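Local coordinates for erythrocyte binding antigen 140 (PDB 4GF2), which probably binds a sialic acid-bearing receptor, glycophorin C, on the host red cell through its tandem Duffy binding-like domains during invasion by Plasmodium falciparum, at residues R481-K495 with A563-K575. The protein carries 3 engineered substitutions. Sequence-based numbering, arbitrary orientation.
Sequences RWFKEWGDDFCEKRK and ANVYLKEKSKECK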
# COMPACT_ATOMS: atom_id res chain seq x y z
N ARG A 481 16.50 -13.71 -24.55
CA ARG A 481 16.62 -14.45 -23.31
C ARG A 481 16.00 -15.83 -23.47
O ARG A 481 16.52 -16.82 -22.97
CB ARG A 481 15.94 -13.71 -22.16
CG ARG A 481 16.45 -12.29 -21.96
CD ARG A 481 16.00 -11.73 -20.62
NE ARG A 481 14.60 -12.03 -20.33
CZ ARG A 481 13.58 -11.20 -20.54
NH1 ARG A 481 13.78 -9.99 -21.07
NH2 ARG A 481 12.35 -11.58 -20.23
N TRP A 482 14.87 -15.88 -24.17
CA TRP A 482 14.15 -17.13 -24.37
C TRP A 482 14.91 -18.06 -25.29
O TRP A 482 15.00 -19.26 -25.03
CB TRP A 482 12.75 -16.86 -24.93
CG TRP A 482 11.84 -16.22 -23.94
CD1 TRP A 482 12.12 -15.94 -22.64
CD2 TRP A 482 10.50 -15.79 -24.17
NE1 TRP A 482 11.03 -15.36 -22.04
CE2 TRP A 482 10.02 -15.26 -22.96
CE3 TRP A 482 9.65 -15.81 -25.28
CZ2 TRP A 482 8.74 -14.74 -22.82
CZ3 TRP A 482 8.37 -15.30 -25.14
CH2 TRP A 482 7.93 -14.77 -23.93
N PHE A 483 15.45 -17.50 -26.37
CA PHE A 483 16.20 -18.27 -27.34
C PHE A 483 17.31 -19.06 -26.64
O PHE A 483 17.46 -20.27 -26.87
CB PHE A 483 16.81 -17.34 -28.39
CG PHE A 483 17.41 -18.05 -29.58
CD1 PHE A 483 17.15 -19.39 -29.82
CD2 PHE A 483 18.24 -17.37 -30.46
CE1 PHE A 483 17.70 -20.03 -30.91
CE2 PHE A 483 18.79 -18.01 -31.55
CZ PHE A 483 18.53 -19.34 -31.77
N LYS A 484 18.07 -18.38 -25.80
CA LYS A 484 19.13 -19.03 -25.03
C LYS A 484 18.55 -20.07 -24.07
O LYS A 484 19.11 -21.16 -23.91
CB LYS A 484 19.95 -18.00 -24.25
CG LYS A 484 20.24 -18.41 -22.82
CD LYS A 484 21.24 -17.48 -22.16
CE LYS A 484 21.04 -17.43 -20.65
NZ LYS A 484 21.00 -18.78 -20.03
N GLU A 485 17.44 -19.73 -23.43
CA GLU A 485 16.77 -20.66 -22.52
C GLU A 485 16.40 -21.93 -23.27
O GLU A 485 16.50 -23.04 -22.74
CB GLU A 485 15.52 -20.02 -21.91
CG GLU A 485 14.85 -20.84 -20.80
CD GLU A 485 13.59 -20.19 -20.25
OE1 GLU A 485 13.29 -19.03 -20.63
OE2 GLU A 485 12.89 -20.83 -19.44
N TRP A 486 15.96 -21.77 -24.51
CA TRP A 486 15.60 -22.90 -25.35
C TRP A 486 16.82 -23.75 -25.65
O TRP A 486 16.76 -24.98 -25.59
CB TRP A 486 14.96 -22.41 -26.66
CG TRP A 486 14.64 -23.50 -27.62
CD1 TRP A 486 13.44 -24.11 -27.79
CD2 TRP A 486 15.55 -24.12 -28.54
NE1 TRP A 486 13.53 -25.07 -28.77
CE2 TRP A 486 14.82 -25.10 -29.24
CE3 TRP A 486 16.90 -23.95 -28.84
CZ2 TRP A 486 15.39 -25.90 -30.22
CZ3 TRP A 486 17.47 -24.75 -29.81
CH2 TRP A 486 16.72 -25.71 -30.49
N GLY A 487 17.93 -23.09 -25.97
CA GLY A 487 19.18 -23.78 -26.23
C GLY A 487 19.58 -24.69 -25.09
O GLY A 487 19.76 -25.89 -25.27
N ASP A 488 19.72 -24.11 -23.89
CA ASP A 488 20.10 -24.88 -22.72
C ASP A 488 19.13 -26.04 -22.49
O ASP A 488 19.55 -27.14 -22.11
CB ASP A 488 20.13 -23.99 -21.47
CG ASP A 488 21.31 -23.05 -21.46
OD1 ASP A 488 22.32 -23.35 -22.13
OD2 ASP A 488 21.22 -22.00 -20.79
N ASP A 489 17.85 -25.79 -22.72
CA ASP A 489 16.83 -26.81 -22.53
C ASP A 489 17.01 -27.93 -23.55
O ASP A 489 16.89 -29.11 -23.22
CB ASP A 489 15.43 -26.20 -22.66
CG ASP A 489 14.33 -27.23 -22.50
OD1 ASP A 489 14.15 -27.74 -21.38
OD2 ASP A 489 13.64 -27.53 -23.50
N PHE A 490 17.30 -27.55 -24.79
CA PHE A 490 17.48 -28.51 -25.87
C PHE A 490 18.70 -29.39 -25.63
O PHE A 490 18.60 -30.61 -25.58
CB PHE A 490 17.61 -27.80 -27.21
CG PHE A 490 18.10 -28.68 -28.32
CD1 PHE A 490 17.29 -29.66 -28.86
CD2 PHE A 490 19.38 -28.52 -28.83
CE1 PHE A 490 17.74 -30.47 -29.89
CE2 PHE A 490 19.84 -29.33 -29.86
CZ PHE A 490 19.01 -30.31 -30.39
N CYS A 491 19.85 -28.75 -25.48
CA CYS A 491 21.10 -29.47 -25.25
C CYS A 491 20.98 -30.41 -24.05
O CYS A 491 21.43 -31.55 -24.11
CB CYS A 491 22.25 -28.48 -25.02
SG CYS A 491 22.61 -27.46 -26.47
N GLU A 492 20.36 -29.93 -22.98
CA GLU A 492 20.19 -30.73 -21.78
C GLU A 492 19.40 -32.00 -22.08
O GLU A 492 19.88 -33.11 -21.84
CB GLU A 492 19.48 -29.93 -20.68
CG GLU A 492 19.23 -30.72 -19.40
CD GLU A 492 18.52 -29.90 -18.34
OE1 GLU A 492 18.12 -28.75 -18.63
OE2 GLU A 492 18.36 -30.41 -17.21
N LYS A 493 18.20 -31.84 -22.61
CA LYS A 493 17.32 -32.97 -22.86
C LYS A 493 17.92 -33.91 -23.91
O LYS A 493 17.62 -35.10 -23.93
CB LYS A 493 15.93 -32.50 -23.29
CG LYS A 493 15.23 -31.59 -22.28
CD LYS A 493 15.34 -32.13 -20.85
CE LYS A 493 14.75 -31.15 -19.84
NZ LYS A 493 14.96 -31.61 -18.44
N ARG A 494 18.76 -33.36 -24.79
CA ARG A 494 19.45 -34.19 -25.76
C ARG A 494 20.45 -35.08 -25.04
O ARG A 494 20.49 -36.29 -25.27
CB ARG A 494 20.16 -33.32 -26.80
CG ARG A 494 20.89 -34.13 -27.86
CD ARG A 494 21.55 -33.24 -28.89
NE ARG A 494 22.52 -33.98 -29.71
CZ ARG A 494 22.22 -34.65 -30.82
NH1 ARG A 494 20.97 -34.69 -31.27
NH2 ARG A 494 23.18 -35.28 -31.47
N LYS A 495 21.25 -34.48 -24.16
CA LYS A 495 22.18 -35.23 -23.34
C LYS A 495 21.44 -36.36 -22.63
O LYS A 495 21.89 -37.51 -22.63
CB LYS A 495 22.85 -34.33 -22.30
CG LYS A 495 24.15 -33.69 -22.76
CD LYS A 495 25.11 -33.48 -21.58
CE LYS A 495 24.49 -32.63 -20.48
NZ LYS A 495 24.20 -31.24 -20.93
N ALA A 563 23.17 -17.01 -35.52
CA ALA A 563 22.25 -17.53 -34.52
C ALA A 563 22.84 -18.70 -33.75
O ALA A 563 22.84 -18.69 -32.51
CB ALA A 563 20.95 -17.95 -35.19
N ASN A 564 23.35 -19.70 -34.47
CA ASN A 564 23.87 -20.90 -33.83
C ASN A 564 25.13 -20.61 -33.02
O ASN A 564 25.50 -21.39 -32.13
CB ASN A 564 24.12 -22.00 -34.86
CG ASN A 564 25.04 -21.57 -35.97
OD1 ASN A 564 25.67 -20.52 -35.90
ND2 ASN A 564 25.13 -22.39 -37.02
N VAL A 565 25.79 -19.50 -33.32
CA VAL A 565 26.95 -19.08 -32.55
C VAL A 565 26.50 -18.45 -31.24
O VAL A 565 27.03 -18.75 -30.17
CB VAL A 565 27.82 -18.07 -33.32
CG1 VAL A 565 28.84 -17.42 -32.40
CG2 VAL A 565 28.52 -18.77 -34.49
N TYR A 566 25.51 -17.57 -31.34
CA TYR A 566 24.92 -16.95 -30.16
C TYR A 566 24.52 -18.01 -29.14
O TYR A 566 24.72 -17.83 -27.94
CB TYR A 566 23.71 -16.11 -30.56
CG TYR A 566 22.84 -15.69 -29.40
CD1 TYR A 566 23.08 -14.52 -28.71
CD2 TYR A 566 21.76 -16.47 -29.01
CE1 TYR A 566 22.28 -14.13 -27.65
CE2 TYR A 566 20.95 -16.10 -27.95
CZ TYR A 566 21.22 -14.93 -27.28
OH TYR A 566 20.41 -14.56 -26.23
N LEU A 567 23.98 -19.12 -29.62
CA LEU A 567 23.56 -20.20 -28.74
C LEU A 567 24.76 -20.85 -28.05
O LEU A 567 24.82 -20.89 -26.83
CB LEU A 567 22.78 -21.27 -29.51
CG LEU A 567 21.34 -20.93 -29.89
CD1 LEU A 567 20.70 -22.10 -30.61
CD2 LEU A 567 20.53 -20.56 -28.66
N LYS A 568 25.72 -21.33 -28.84
CA LYS A 568 26.88 -22.03 -28.30
C LYS A 568 27.58 -21.20 -27.22
O LYS A 568 28.19 -21.75 -26.31
CB LYS A 568 27.88 -22.38 -29.41
CG LYS A 568 28.04 -23.88 -29.65
CD LYS A 568 29.50 -24.31 -29.51
CE LYS A 568 29.99 -24.19 -28.07
NZ LYS A 568 31.41 -24.60 -27.92
N GLU A 569 27.49 -19.88 -27.34
CA GLU A 569 28.13 -18.99 -26.37
C GLU A 569 27.28 -18.78 -25.13
O GLU A 569 27.70 -19.10 -24.01
CB GLU A 569 28.44 -17.64 -27.02
CG GLU A 569 29.54 -17.69 -28.06
CD GLU A 569 29.96 -16.32 -28.54
OE1 GLU A 569 29.25 -15.34 -28.23
OE2 GLU A 569 31.00 -16.21 -29.22
N LYS A 570 26.08 -18.23 -25.32
CA LYS A 570 25.19 -17.90 -24.20
C LYS A 570 24.64 -19.14 -23.49
O LYS A 570 24.38 -19.10 -22.29
CB LYS A 570 24.03 -17.03 -24.69
CG LYS A 570 24.43 -15.62 -25.10
CD LYS A 570 24.80 -14.78 -23.88
CE LYS A 570 25.08 -13.33 -24.27
NZ LYS A 570 25.29 -12.46 -23.08
N SER A 571 24.48 -20.23 -24.24
CA SER A 571 23.94 -21.46 -23.67
C SER A 571 25.06 -22.38 -23.18
O SER A 571 25.62 -23.15 -23.96
CB SER A 571 23.09 -22.20 -24.71
OG SER A 571 21.97 -21.42 -25.10
N LYS A 572 25.38 -22.29 -21.89
CA LYS A 572 26.39 -23.14 -21.28
C LYS A 572 26.18 -24.61 -21.65
O LYS A 572 27.12 -25.30 -22.04
CB LYS A 572 26.36 -23.01 -19.76
CG LYS A 572 27.26 -21.93 -19.18
CD LYS A 572 27.39 -22.10 -17.68
CE LYS A 572 27.79 -20.82 -16.98
NZ LYS A 572 27.77 -20.97 -15.50
N GLU A 573 24.95 -25.07 -21.51
CA GLU A 573 24.61 -26.47 -21.71
C GLU A 573 24.99 -26.97 -23.10
O GLU A 573 25.11 -28.18 -23.32
CB GLU A 573 23.11 -26.68 -21.51
CG GLU A 573 22.72 -28.07 -21.07
CD GLU A 573 23.01 -28.32 -19.60
OE1 GLU A 573 23.65 -27.46 -18.96
OE2 GLU A 573 22.60 -29.38 -19.08
N CYS A 574 25.18 -26.04 -24.04
CA CYS A 574 25.54 -26.40 -25.41
C CYS A 574 27.03 -26.20 -25.67
O CYS A 574 27.48 -26.29 -26.82
CB CYS A 574 24.74 -25.55 -26.39
SG CYS A 574 22.97 -25.50 -26.06
N LYS A 575 27.80 -25.94 -24.62
CA LYS A 575 29.23 -25.66 -24.75
C LYS A 575 29.95 -26.76 -25.51
O LYS A 575 30.94 -26.51 -26.20
CB LYS A 575 29.86 -25.49 -23.36
CG LYS A 575 31.37 -25.32 -23.39
CD LYS A 575 31.97 -25.38 -21.99
CE LYS A 575 33.49 -25.39 -22.05
NZ LYS A 575 34.10 -25.60 -20.71
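A covalent bond between C491 and C574 pins the helix 481-495 to the turn that follows the short helix 563-570, and the side chains around it illustrate how a disulfide is accompanied by apolar packing and by polar contacts along the same interface. The sulfurs join with a C-S-S-C torsion of 109°. Two turns back along the longer helix, F483 has its CB directed toward the partner, and with CG anti to the backbone N (chi1 -170°) its ring meets L567 and Y566. L567 crosses it at about a right angle and lays CD2 over one face, 3.8 Å from the F483 ring centroid, a CH-pi contact. Y566 lies nearly parallel to F483 but slid so far aside that the rings barely overlap; its hydroxyl is hydrogen-bonded to the L480 carbonyl. Where the short helix ends, S571 OG donates to K484 O at 3.1 Å, in the carbonyl plane on a lone pair; this oxygen already accepts D488 N within its own helix. D488 OD1 receives E573 N at 3.2 Å, met from above the carboxylate plane, while its OD2 forms a salt bridge with K484 NZ, the hydrogen bond within it weak. Farther along, the bent chain of K495 brings NZ to E573 OE2, a 3.1 Å salt bridge whose hydrogen bond is weak. Helix axes 9.2 Å apart at -70° and the buried cystine are consistent with the disulfide-braced helical architecture of a Duffy binding-like domain, here the second of the tandem pair.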